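Side-chain contacts in histidine-containing Phosphotransfer Protein type 1, MtHPt1 (Medicago truncatula, PDB 3US6), which probably relays phosphoryl groups, through an active histidine, from cytokinin sensor histidine kinases to response regulators in plant hormone signalling: residues Q32-D35 with F41-E44; D51-I56 with Q121-V126; H79-S84 with N95-F100. One frame throughout, in Å; residues are numbered along the deposited sequence. Where two conformers were deposited one is given.

Interaction 1 of 3, residues Q32-D35 with F41-E44; sequences QLQD and FVFE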
ATOM      1  N   GLN A  32      -7.786 -10.314  10.333  1.00 19.99           N
ATOM      2  CA  GLN A  32      -8.904 -10.919  11.012  1.00 16.76           C
ATOM      3  C   GLN A  32      -9.546 -11.999  10.157  1.00 21.07           C
ATOM      4  O   GLN A  32     -10.065 -12.952  10.688  1.00 23.85           O
ATOM      5  CB  GLN A  32      -9.932  -9.885  11.435  1.00 22.81           C
ATOM      6  CG  GLN A  32      -9.544  -9.064  12.632  1.00 39.34           C
ATOM      7  CD  GLN A  32     -10.497  -7.906  12.875  1.00 50.64           C
ATOM      8  OE1 GLN A  32     -10.106  -6.758  12.829  1.00 58.60           O
ATOM      9  NE2 GLN A  32     -11.747  -8.215  13.098  1.00 54.04           N
ATOM     10  N   LEU A  33      -9.526 -11.819   8.841  1.00 16.37           N
ATOM     11  CA  LEU A  33     -10.157 -12.784   7.901  1.00 18.52           C
ATOM     12  C   LEU A  33      -9.216 -13.928   7.476  1.00 19.54           C
ATOM     13  O   LEU A  33      -9.571 -14.820   6.685  1.00 15.45           O
ATOM     14  CB  LEU A  33     -10.637 -12.028   6.653  1.00 22.66           C
ATOM     15  CG  LEU A  33     -11.833 -11.074   6.832  1.00 23.20           C
ATOM     16  CD1 LEU A  33     -12.046 -10.258   5.580  1.00 26.08           C
ATOM     17  CD2 LEU A  33     -13.021 -11.843   7.113  1.00 23.78           C
ATOM     18  N   GLN A  34      -8.028 -13.927   8.060  1.00 18.46           N
ATOM     19  CA  GLN A  34      -7.030 -14.981   7.800  1.00 17.35           C
ATOM     20  C   GLN A  34      -6.827 -15.840   9.021  1.00 18.96           C
ATOM     21  O   GLN A  34      -6.699 -15.349  10.140  1.00 21.95           O
ATOM     22  CB  GLN A  34      -5.718 -14.341   7.460  1.00 19.03           C
ATOM     23  CG  GLN A  34      -4.566 -15.325   7.272  1.00 20.42           C
ATOM     24  CD  GLN A  34      -3.321 -14.606   6.784  1.00 21.82           C
ATOM     25  OE1 GLN A  34      -3.173 -14.352   5.604  1.00 20.16           O
ATOM     26  NE2 GLN A  34      -2.448 -14.231   7.697  1.00 26.06           N
ATOM     27  N   ASP A  35      -6.791 -17.139   8.819  1.00 16.40           N
ATOM     28  CA  ASP A  35      -6.486 -18.079   9.896  1.00 19.63           C
ATOM     29  C   ASP A  35      -5.959 -19.355   9.319  1.00 21.10           C
ATOM     30  O   ASP A  35      -5.601 -19.394   8.155  1.00 21.39           O
ATOM     31  CB  ASP A  35      -7.674 -18.365  10.807  1.00 25.53           C
ATOM     32  CG  ASP A  35      -8.812 -19.074  10.089  1.00 37.85           C
ATOM     33  OD1 ASP A  35      -8.576 -19.643   8.996  1.00 26.54           O
ATOM     34  OD2 ASP A  35      -9.938 -19.048  10.632  1.00 47.69           O
ATOM     35  N   PHE A  41      -4.407 -15.621   2.857  1.00 14.97           N
ATOM     36  CA  PHE A  41      -5.310 -14.589   2.405  1.00 15.69           C
ATOM     37  C   PHE A  41      -4.652 -13.183   2.310  1.00 14.82           C
ATOM     38  O   PHE A  41      -4.860 -12.465   1.338  1.00 16.68           O
ATOM     39  CB  PHE A  41      -6.512 -14.538   3.373  1.00 17.16           C
ATOM     40  CG  PHE A  41      -7.477 -13.406   3.099  1.00 15.07           C
ATOM     41  CD1 PHE A  41      -8.233 -13.359   1.891  1.00 14.14           C
ATOM     42  CD2 PHE A  41      -7.618 -12.417   4.009  1.00 16.37           C
ATOM     43  CE1 PHE A  41      -9.088 -12.279   1.710  1.00 12.39           C
ATOM     44  CE2 PHE A  41      -8.488 -11.311   3.759  1.00 18.26           C
ATOM     45  CZ  PHE A  41      -9.196 -11.312   2.623  1.00 14.90           C
ATOM     46  N   VAL A  42      -3.921 -12.760   3.324  1.00 14.00           N
ATOM     47  CA  VAL A  42      -3.322 -11.427   3.311  1.00 13.09           C
ATOM     48  C   VAL A  42      -2.325 -11.281   2.161  1.00 14.71           C
ATOM     49  O   VAL A  42      -2.366 -10.315   1.444  1.00 13.57           O
ATOM     50  CB  VAL A  42      -2.718 -11.057   4.704  1.00 16.34           C
ATOM     51  CG1 VAL A  42      -1.956  -9.738   4.639  1.00 18.36           C
ATOM     52  CG2 VAL A  42      -3.746 -11.017   5.787  1.00 18.89           C
ATOM     53  N   PHE A  43      -1.471 -12.272   2.022  1.00 17.03           N
ATOM     54  CA  PHE A  43      -0.538 -12.303   0.894  1.00 17.49           C
ATOM     55  C   PHE A  43      -1.288 -12.129  -0.445  1.00 16.30           C
ATOM     56  O   PHE A  43      -0.902 -11.381  -1.347  1.00 17.30           O
ATOM     57  CB  PHE A  43       0.247 -13.607   0.890  1.00 20.08           C
ATOM     58  CG  PHE A  43       1.161 -13.730  -0.268  1.00 25.58           C
ATOM     59  CD1 PHE A  43       2.478 -13.333  -0.168  1.00 35.44           C
ATOM     60  CD2 PHE A  43       0.719 -14.242  -1.470  1.00 29.30           C
ATOM     61  CE1 PHE A  43       3.331 -13.460  -1.249  1.00 37.32           C
ATOM     62  CE2 PHE A  43       1.555 -14.346  -2.546  1.00 34.03           C
ATOM     63  CZ  PHE A  43       2.877 -13.941  -2.424  1.00 29.10           C
ATOM     64  N   GLU A  44      -2.375 -12.887  -0.609  1.00 14.29           N
ATOM     65  CA  GLU A  44      -3.105 -12.852  -1.867  1.00 13.89           C
ATOM     66  C   GLU A  44      -3.708 -11.476  -2.144  1.00 14.30           C
ATOM     67  O   GLU A  44      -3.700 -10.983  -3.272  1.00 17.36           O
ATOM     68  CB  GLU A  44      -4.180 -13.945  -1.886  1.00 20.76           C
ATOM     69  CG  GLU A  44      -3.512 -15.289  -1.772  1.00 22.65           C
ATOM     70  CD  GLU A  44      -4.489 -16.433  -1.529  1.00 34.72           C
ATOM     71  OE1 GLU A  44      -5.690 -16.140  -1.300  1.00 31.92           O
ATOM     72  OE2 GLU A  44      -4.035 -17.611  -1.579  1.00 37.51           O
TER
HETATM   73  O   HOH W   1      -0.764 -14.101   4.312  1.00 18.38           O

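Interaction 2 of 3, residues D51-I56 with Q121-V126; sequences DDSERI and QEYLLV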
ATOM      1  N   ASP A  51      -0.491  -5.735  -8.231  1.00 18.00           N
ATOM      2  CA  ASP A  51      -0.774  -5.825  -9.694  1.00 20.41           C
ATOM      3  C   ASP A  51      -1.649  -4.653 -10.231  1.00 20.89           C
ATOM      4  O   ASP A  51      -1.283  -4.000 -11.272  1.00 26.39           O
ATOM      5  CB  ASP A  51      -1.449  -7.177  -9.988  1.00 27.61           C
ATOM      6  CG  ASP A  51      -0.543  -8.373  -9.686  1.00 40.92           C
ATOM      7  OD1 ASP A  51       0.640  -8.166  -9.362  1.00 52.38           O
ATOM      8  OD2 ASP A  51      -1.007  -9.526  -9.791  1.00 41.27           O
ATOM      9  N   ASP A  52      -2.744  -4.310  -9.536  1.00 20.36           N
ATOM     10  CA  ASP A  52      -3.603  -3.177  -9.968  1.00 19.50           C
ATOM     11  C   ASP A  52      -2.907  -1.828  -9.826  1.00 21.83           C
ATOM     12  O   ASP A  52      -2.950  -1.015 -10.751  1.00 21.51           O
ATOM     13  CB  ASP A  52      -4.916  -3.140  -9.211  1.00 21.44           C
ATOM     14  CG  ASP A  52      -5.851  -2.007  -9.745  1.00 24.32           C
ATOM     15  OD1 ASP A  52      -6.172  -2.048 -10.958  1.00 29.10           O
ATOM     16  OD2 ASP A  52      -6.135  -1.034  -8.972  1.00 28.14           O
ATOM     17  N   SER A  53      -2.164  -1.652  -8.740  1.00 22.21           N
ATOM     18  CA  SER A  53      -1.528  -0.368  -8.462  1.00 22.66           C
ATOM     19  C   SER A  53      -0.486  -0.048  -9.514  1.00 20.74           C
ATOM     20  O   SER A  53      -0.333   1.125  -9.904  1.00 20.10           O
ATOM     21  CB  SER A  53      -0.919  -0.361  -7.047  1.00 24.64           C
ATOM     22  OG  SER A  53      -1.993  -0.470  -6.103  1.00 25.03           O
ATOM     23  N   GLU A  54       0.240  -1.028  -9.989  1.00 16.13           N
ATOM     24  CA  GLU A  54       1.246  -0.730 -10.992  1.00 16.83           C
ATOM     25  C   GLU A  54       0.676  -0.345 -12.335  1.00 23.98           C
ATOM     26  O   GLU A  54       1.265   0.449 -13.007  1.00 19.52           O
ATOM     27  CB  GLU A  54       2.332  -1.777 -11.055  1.00 26.13           C
ATOM     28  CG  GLU A  54       1.957  -3.097 -11.571  1.00 59.85           C
ATOM     29  CD  GLU A  54       3.035  -4.151 -11.267  1.00 74.77           C
ATOM     30  OE1 GLU A  54       3.180  -5.125 -12.072  1.00 78.57           O
ATOM     31  OE2 GLU A  54       3.715  -3.974 -10.237  1.00 62.93           O
ATOM     32  N   ARG A  55      -0.457  -0.925 -12.701  1.00 25.16           N
ATOM     33  CA  ARG A  55      -1.194  -0.478 -13.868  1.00 26.47           C
ATOM     34  C   ARG A  55      -1.667   0.958 -13.710  1.00 20.63           C
ATOM     35  O   ARG A  55      -1.470   1.768 -14.600  1.00 24.07           O
ATOM     36  CB  ARG A  55      -2.395  -1.386 -14.149  1.00 48.25           C
ATOM     37  CG  ARG A  55      -2.006  -2.770 -14.702  1.00 93.71           C
ATOM     38  CD  ARG A  55      -3.195  -3.548 -15.250  1.00122.98           C
ATOM     39  NE  ARG A  55      -4.236  -3.740 -14.248  1.00139.37           N
ATOM     40  CZ  ARG A  55      -4.205  -4.677 -13.308  1.00148.60           C
ATOM     41  NH1 ARG A  55      -3.175  -5.512 -13.228  1.00151.57           N
ATOM     42  NH2 ARG A  55      -5.202  -4.769 -12.441  1.00150.48           N
ATOM     43  N   ILE A  56      -2.269   1.272 -12.566  1.00 21.12           N
ATOM     44  CA  ILE A  56      -2.774   2.610 -12.319  1.00 22.60           C
ATOM     45  C   ILE A  56      -1.643   3.625 -12.423  1.00 26.92           C
ATOM     46  O   ILE A  56      -1.821   4.706 -12.995  1.00 23.11           O
ATOM     47  CB  ILE A  56      -3.460   2.700 -10.912  1.00 26.83           C
ATOM     48  CG1 ILE A  56      -4.862   2.057 -10.969  1.00 34.70           C
ATOM     49  CG2 ILE A  56      -3.514   4.148 -10.429  1.00 38.81           C
ATOM     50  CD1 ILE A  56      -6.018   3.003 -11.347  1.00 45.61           C
ATOM     51  N   GLN A 121       6.082   7.193  -4.820  1.00  9.68           N
ATOM     52  CA  GLN A 121       7.073   6.934  -3.796  1.00 10.22           C
ATOM     53  C   GLN A 121       6.475   6.219  -2.609  1.00  9.78           C
ATOM     54  O   GLN A 121       7.027   5.230  -2.112  1.00 11.16           O
ATOM     55  CB  GLN A 121       7.751   8.245  -3.403  1.00 11.39           C
ATOM     56  CG  GLN A 121       8.795   8.125  -2.327  1.00 12.45           C
ATOM     57  CD  GLN A 121       9.533   9.503  -2.163  1.00 31.98           C
ATOM     58  OE1 GLN A 121       9.926  10.178  -3.155  1.00 29.17           O
ATOM     59  NE2 GLN A 121       9.700   9.926  -0.918  1.00 39.74           N
ATOM     60  N   GLU A 122       5.313   6.672  -2.152  1.00  9.98           N
ATOM     61  CA  GLU A 122       4.620   6.044  -1.007  1.00  9.45           C
ATOM     62  C   GLU A 122       4.195   4.604  -1.346  1.00 10.04           C
ATOM     63  O   GLU A 122       4.355   3.692  -0.528  1.00 10.91           O
ATOM     64  CB  GLU A 122       3.422   6.857  -0.553  1.00 10.12           C
ATOM     65  CG  GLU A 122       3.848   8.146   0.149  1.00  9.59           C
ATOM     66  CD  GLU A 122       4.549   7.941   1.480  1.00 12.35           C
ATOM     67  OE1 GLU A 122       4.370   6.885   2.136  1.00 13.11           O
ATOM     68  OE2 GLU A 122       5.310   8.894   1.893  1.00 14.11           O
ATOM     69  N   TYR A 123       3.754   4.377  -2.561  1.00  8.78           N
ATOM     70  CA  TYR A 123       3.415   3.035  -2.982  1.00  9.48           C
ATOM     71  C   TYR A 123       4.627   2.114  -2.955  1.00 10.36           C
ATOM     72  O   TYR A 123       4.533   1.055  -2.399  1.00 11.17           O
ATOM     73  CB  TYR A 123       2.785   3.039  -4.397  1.00  9.72           C
ATOM     74  CG  TYR A 123       2.686   1.662  -4.943  1.00 11.10           C
ATOM     75  CD1 TYR A 123       1.756   0.800  -4.472  1.00 11.63           C
ATOM     76  CD2 TYR A 123       3.564   1.215  -5.886  1.00  9.15           C
ATOM     77  CE1 TYR A 123       1.705  -0.470  -4.924  1.00 14.01           C
ATOM     78  CE2 TYR A 123       3.508  -0.049  -6.343  1.00 12.82           C
ATOM     79  CZ  TYR A 123       2.578  -0.887  -5.846  1.00 12.79           C
ATOM     80  OH  TYR A 123       2.511  -2.158  -6.318  1.00 16.00           O
ATOM     81  N   LEU A 124       5.759   2.564  -3.479  1.00  9.25           N
ATOM     82  CA  LEU A 124       6.934   1.714  -3.503  1.00 10.77           C
ATOM     83  C   LEU A 124       7.425   1.465  -2.082  1.00 10.71           C
ATOM     84  O   LEU A 124       7.899   0.372  -1.763  1.00 10.48           O
ATOM     85  CB  LEU A 124       8.022   2.317  -4.359  1.00 11.76           C
ATOM     86  CG  LEU A 124       7.586   2.283  -5.830  1.00 13.42           C
ATOM     87  CD1 LEU A 124       8.637   2.952  -6.706  1.00 18.97           C
ATOM     88  CD2 LEU A 124       7.347   0.912  -6.359  1.00 17.07           C
ATOM     89  N   LEU A 125       7.352   2.444  -1.190  1.00  9.67           N
ATOM     90  CA  LEU A 125       7.785   2.250   0.193  1.00  9.79           C
ATOM     91  C   LEU A 125       6.984   1.141   0.832  1.00  9.22           C
ATOM     92  O   LEU A 125       7.542   0.233   1.469  1.00 11.72           O
ATOM     93  CB  LEU A 125       7.654   3.530   1.037  1.00 10.76           C
ATOM     94  CG  LEU A 125       8.700   4.625   0.752  1.00 12.14           C
ATOM     95  CD1 LEU A 125       8.372   5.849   1.585  1.00 11.85           C
ATOM     96  CD2 LEU A 125      10.137   4.142   0.950  1.00 13.39           C
ATOM     97  N   VAL A 126       5.668   1.207   0.791  1.00 10.23           N
ATOM     98  CA  VAL A 126       4.873   0.215   1.467  1.00 10.28           C
ATOM     99  C   VAL A 126       4.961  -1.136   0.748  1.00  9.44           C
ATOM    100  O   VAL A 126       4.885  -2.161   1.437  1.00 10.41           O
ATOM    101  CB  VAL A 126       3.409   0.683   1.706  1.00 12.25           C
ATOM    102  CG1 VAL A 126       2.572   0.665   0.456  1.00 11.28           C
ATOM    103  CG2 VAL A 126       2.769  -0.109   2.818  1.00 11.81           C
TER

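Interaction 3 of 3, residues H79-S84 with N95-F100; sequences HQFKGS and NSCVAF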
ATOM      1  N   HIS A  79      -8.835   8.192  -7.646  1.00 16.71           N
ATOM      2  CA  HIS A  79      -9.911   7.820  -6.727  1.00 16.49           C
ATOM      3  C   HIS A  79      -9.973   6.285  -6.558  1.00 16.34           C
ATOM      4  O   HIS A  79     -10.109   5.746  -5.473  1.00 17.20           O
ATOM      5  CB  HIS A  79     -11.244   8.356  -7.211  1.00 22.14           C
ATOM      6  CG  HIS A  79     -12.369   8.091  -6.263  1.00 28.95           C
ATOM      7  ND1 HIS A  79     -13.467   7.338  -6.602  1.00 45.31           N
ATOM      8  CD2 HIS A  79     -12.548   8.465  -4.973  1.00 38.84           C
ATOM      9  CE1 HIS A  79     -14.284   7.268  -5.567  1.00 42.57           C
ATOM     10  NE2 HIS A  79     -13.758   7.962  -4.574  1.00 35.10           N
ATOM     11  N   GLN A  80      -9.818   5.574  -7.669  1.00 15.93           N
ATOM     12  CA  GLN A  80      -9.793   4.123  -7.631  1.00 17.91           C
ATOM     13  C   GLN A  80      -8.642   3.625  -6.755  1.00 17.23           C
ATOM     14  O   GLN A  80      -8.831   2.766  -5.929  1.00 18.41           O
ATOM     15  CB  GLN A  80      -9.709   3.536  -9.041  1.00 22.88           C
ATOM     16  CG  GLN A  80      -9.569   2.032  -9.019  1.00 33.63           C
ATOM     17  CD  GLN A  80      -9.493   1.457 -10.413  1.00 48.32           C
ATOM     18  OE1 GLN A  80     -10.264   1.843 -11.288  1.00 49.73           O
ATOM     19  NE2 GLN A  80      -8.545   0.549 -10.633  1.00 52.87           N
ATOM     20  N   PHE A  81      -7.458   4.228  -6.928  1.00 16.26           N
ATOM     21  CA  PHE A  81      -6.270   3.860  -6.124  1.00 13.37           C
ATOM     22  C   PHE A  81      -6.414   4.239  -4.673  1.00 15.36           C
ATOM     23  O   PHE A  81      -5.918   3.518  -3.806  1.00 15.29           O
ATOM     24  CB  PHE A  81      -5.091   4.634  -6.732  1.00 16.30           C
ATOM     25  CG  PHE A  81      -3.693   4.168  -6.303  1.00 16.39           C
ATOM     26  CD1 PHE A  81      -3.463   2.899  -5.835  1.00 23.19           C
ATOM     27  CD2 PHE A  81      -2.642   4.968  -6.460  1.00 21.64           C
ATOM     28  CE1 PHE A  81      -2.154   2.523  -5.480  1.00 24.40           C
ATOM     29  CE2 PHE A  81      -1.359   4.547  -6.129  1.00 24.90           C
ATOM     30  CZ  PHE A  81      -1.149   3.339  -5.646  1.00 20.37           C
ATOM     31  N   LYS A  82      -7.074   5.347  -4.386  1.00 14.29           N
ATOM     32  CA  LYS A  82      -7.389   5.676  -3.013  1.00 15.16           C
ATOM     33  C   LYS A  82      -8.149   4.533  -2.310  1.00 16.34           C
ATOM     34  O   LYS A  82      -7.824   4.149  -1.175  1.00 17.13           O
ATOM     35  CB  LYS A  82      -8.208   6.967  -2.990  1.00 18.97           C
ATOM     36  CG  LYS A  82      -8.440   7.527  -1.597  1.00 21.41           C
ATOM     37  CD  LYS A  82      -9.334   8.793  -1.631  1.00 48.41           C
ATOM     38  CE  LYS A  82     -10.018   9.024  -0.284  1.00 56.01           C
ATOM     39  NZ  LYS A  82     -10.920   7.871   0.039  1.00 65.94           N
ATOM     40  N   GLY A  83      -9.162   4.001  -2.981  1.00 14.84           N
ATOM     41  CA  GLY A  83     -10.018   2.992  -2.441  1.00 16.64           C
ATOM     42  C   GLY A  83      -9.302   1.683  -2.214  1.00 15.69           C
ATOM     43  O   GLY A  83      -9.479   0.998  -1.216  1.00 14.95           O
ATOM     44  N   SER A  84      -8.502   1.315  -3.191  1.00 13.46           N
ATOM     45  CA  SER A  84      -7.819   0.035  -3.119  1.00 14.29           C
ATOM     46  C   SER A  84      -6.721   0.102  -2.044  1.00 14.46           C
ATOM     47  O   SER A  84      -6.594  -0.823  -1.246  1.00 14.11           O
ATOM     48  CB  SER A  84      -7.271  -0.364  -4.488  1.00 13.96           C
ATOM     49  OG  SER A  84      -6.325   0.555  -4.882  1.00 20.57           O
ATOM     50  N   ASN A  95      -3.577   8.682   1.798  1.00 11.71           N
ATOM     51  CA  ASN A  95      -3.543  10.127   2.107  1.00 13.65           C
ATOM     52  C   ASN A  95      -2.918  10.864   0.955  1.00 13.30           C
ATOM     53  O   ASN A  95      -3.291  12.024   0.666  1.00 14.42           O
ATOM     54  CB  ASN A  95      -2.766  10.337   3.373  1.00 13.18           C
ATOM     55  CG  ASN A  95      -3.491   9.912   4.574  1.00 18.68           C
ATOM     56  OD1 ASN A  95      -4.695   9.642   4.529  1.00 23.11           O
ATOM     57  ND2 ASN A  95      -2.773   9.807   5.690  1.00 19.40           N
ATOM     58  N   SER A  96      -1.894  10.292   0.320  1.00 11.48           N
ATOM     59  CA  SER A  96      -1.293  10.923  -0.885  0.71 11.02           C
ATOM     60  C   SER A  96      -2.295  11.045  -2.010  1.00 10.61           C
ATOM     61  O   SER A  96      -2.302  12.000  -2.710  1.00 14.48           O
ATOM     62  CB  SER A  96      -0.039  10.238  -1.427  0.71 15.47           C
ATOM     63  OG  SER A  96       1.025  10.328  -0.543  0.71 19.73           O
ATOM     64  N   CYS A  97      -3.138  10.037  -2.179  1.00 12.33           N
ATOM     65  CA  CYS A  97      -4.208  10.095  -3.174  1.00 12.16           C
ATOM     66  C   CYS A  97      -5.226  11.186  -2.856  1.00 14.96           C
ATOM     67  O   CYS A  97      -5.678  11.874  -3.750  1.00 16.22           O
ATOM     68  CB  CYS A  97      -4.923   8.741  -3.255  1.00 12.59           C
ATOM     69  SG  CYS A  97      -3.996   7.437  -4.024  1.00 14.22           S
ATOM     70  N   VAL A  98      -5.580  11.337  -1.582  1.00 15.07           N
ATOM     71  CA  VAL A  98      -6.430  12.471  -1.163  1.00 17.69           C
ATOM     72  C   VAL A  98      -5.853  13.820  -1.525  1.00 19.45           C
ATOM     73  O   VAL A  98      -6.540  14.689  -2.089  1.00 16.63           O
ATOM     74  CB  VAL A  98      -6.731  12.424   0.343  1.00 20.47           C
ATOM     75  CG1 VAL A  98      -7.547  13.640   0.754  1.00 20.86           C
ATOM     76  CG2 VAL A  98      -7.488  11.118   0.681  1.00 24.61           C
ATOM     77  N   ALA A  99      -4.568  14.018  -1.258  1.00 15.28           N
ATOM     78  CA  ALA A  99      -3.897  15.224  -1.608  1.00 15.09           C
ATOM     79  C   ALA A  99      -3.945  15.448  -3.146  1.00 17.46           C
ATOM     80  O   ALA A  99      -4.211  16.531  -3.644  1.00 18.83           O
ATOM     81  CB  ALA A  99      -2.470  15.205  -1.059  1.00 15.87           C
ATOM     82  N   PHE A 100      -3.631  14.345  -3.817  0.51 17.18           N
ATOM     83  CA  PHE A 100      -3.677  14.296  -5.274  0.51 16.39           C
ATOM     84  C   PHE A 100      -4.998  14.855  -5.790  0.51 16.10           C
ATOM     85  O   PHE A 100      -5.018  15.830  -6.539  0.51 20.38           O
ATOM     86  CB  PHE A 100      -3.494  12.858  -5.763  0.51 15.93           C
ATOM     87  CG  PHE A 100      -2.931  12.758  -7.152  0.51 16.02           C
ATOM     88  CD1 PHE A 100      -3.146  13.769  -8.075  0.51 16.66           C
ATOM     89  CD2 PHE A 100      -2.188  11.654  -7.535  0.51 11.72           C
ATOM     90  CE1 PHE A 100      -2.630  13.679  -9.353  0.51 10.39           C
ATOM     91  CE2 PHE A 100      -1.670  11.559  -8.812  0.51 16.12           C
ATOM     92  CZ  PHE A 100      -1.891  12.573  -9.722  0.51 15.00           C
TER

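Interaction 1 of 3, residues Q32-D35 with F41-E44
Gln34 and Val42 carry the polar part of this contact, between the loop that follows helix 25-32 and the first turn of helix 41-64. Val42 N donates to Gln34 OE1 at 2.9 Å, nearly straight at 169°, with the donor tilted 30° from the carbonyl plane of the amide. The Gln34 chain reaches this spot because CG lies anti to the backbone N (chi1 176°) and the chain stays extended to CD. The same oxygen accepts a bond from a water at 2.7 Å from OE1, and that water in turn accepts from Phe43 N, so one amide oxygen serves two successive backbone N-H groups, one directly and one through solvent. Phe41 N is also near OE1, but its angle is too poor for a bond.

Packing surrounds the amide. Val42 CG2 comes within 3.4 Å of Gln34 OE1 and also touches CD, its chain running across the glutamine at about a right angle; Val42 further packs on Phe27 and Leu30 of helix 25-32. The apolar contact is that of Leu33 CB, which rests 3.7 Å from Phe41 CE2 and meets the ring obliquely.

N-H groups in the first turn of a helix have no intrahelical acceptor. Gln34 supplies one to Val42 N, a bond that joins the loop to the helix start, and the positive end of the helix dipole would probably favour the carbonyl oxygen there.

Interaction 2 of 3, residues D51-I56 with Q121-V126
Tyr123 of helix 109-142 reaches across to Ser53 of helix 41-64, and this pair makes most of the contact. The tyrosine leaves its helix at CB, which points toward the other segment, and CG lies anti to the backbone N (chi1 169°), a setting that carries the ring toward helix 41-64. CD1 is the first ring atom to meet the serine, 3.9 Å from Ser53 CB. One atom further out, CE1 makes the closest approach, 3.4 Å from the same Ser53 CB, and has Ser53 OG at 3.9 Å. CZ follows at 3.7 Å from Ser53 CB, which thus sits obliquely against one side of the outer ring. At the tip, OH lies 3.9 Å from Ser53 CB, and its distance of 4.5 Å from Glu54 OE2 is too long for a hydrogen bond. The ring also packs on Phe50 and Leu57 of helix 41-64, one before and one after the serine along that helix; a buried aromatic side chain here packs between two helices of the HPt helix bundle.

Ser53 OG turns its polarity back into its own helix, bonding with Phe49 O, while the hydroxyl group also borders Phe81 of helix 71-88. With that oxygen satisfied locally, the serine offers the tyrosine chiefly its methylene. The contact between these buried residues is therefore one of van der Waals packing, with no hydrogen bond across it.

Interaction 3 of 3, residues H79-S84 with N95-F100
The helical segments 79-84 and 95-100 run nearly antiparallel, their short axes 8.8 Å apart at a signed crossing angle of -158°, and the backbones come nearest where Lys82 and Cys97 bring their CA atoms to 5.4 Å. Cys97 is the centre of the contact. Its CB lies 3.7 Å from Lys82 CB and touches Lys82 CA as well, so the two residues abut at the roots of their side chains. The sulfur stands beside the backbone N of its own residue (chi1 -72°), which directs it inward to the Phe81 ring. There SG is 3.7 Å from Phe81 CD2 and 4.5 Å from the ring centroid, 43° off the ring normal, an oblique sulfur-aromatic contact; it also brushes the backbone at Lys82 N.

Lys82 lies toward the outer side of the pair. Its chain runs obliquely over Val98, bending only at its last torsion. CD rests 3.8 Å from Val98 CG2 and CE only 3.4 Å from that same methyl, a tight carbon pair. The aliphatic part of the lysine thus covers the valine, while the chain carries the ammonium group beyond it.

Phe81 continues inward, packing on Ser53 and Leu57 of helix 41-64 and on Val119 of helix 109-142, so the sulfur contact borders the interior where four helices meet. On the outward side of segment 79-84 lies His79, predicted to be the phosphorylated residue; it is unmodified here and lies exposed, its side chain touching Arg101 of helix 91-106. Neighbouring antiparallel helices joined by a short turn, with the histidine exposed on one of them, are characteristic of the four-helix bundle of histidine-containing phosphotransfer domains.

From the N terminus, interaction 1 comes first, closing a short loop of five residues between the end of helix 25-32 and the start of helix 41-64. Further along that same helix, interaction 2 opens at 51-56 and closes only at 121-126, after 64 intervening residues, joining helix 41-64 to helix 109-142. Interaction 3 is nested within this long loop and pairs the successive helices 71-88 and 91-106. Interactions 2 and 3 touch, with centres about 11 Å apart, and together tie the four helices of the bundle. Interaction 1 lies at the surface, its centre about 20 Å from that of interaction 2, and joins the N-terminal part to the bundle.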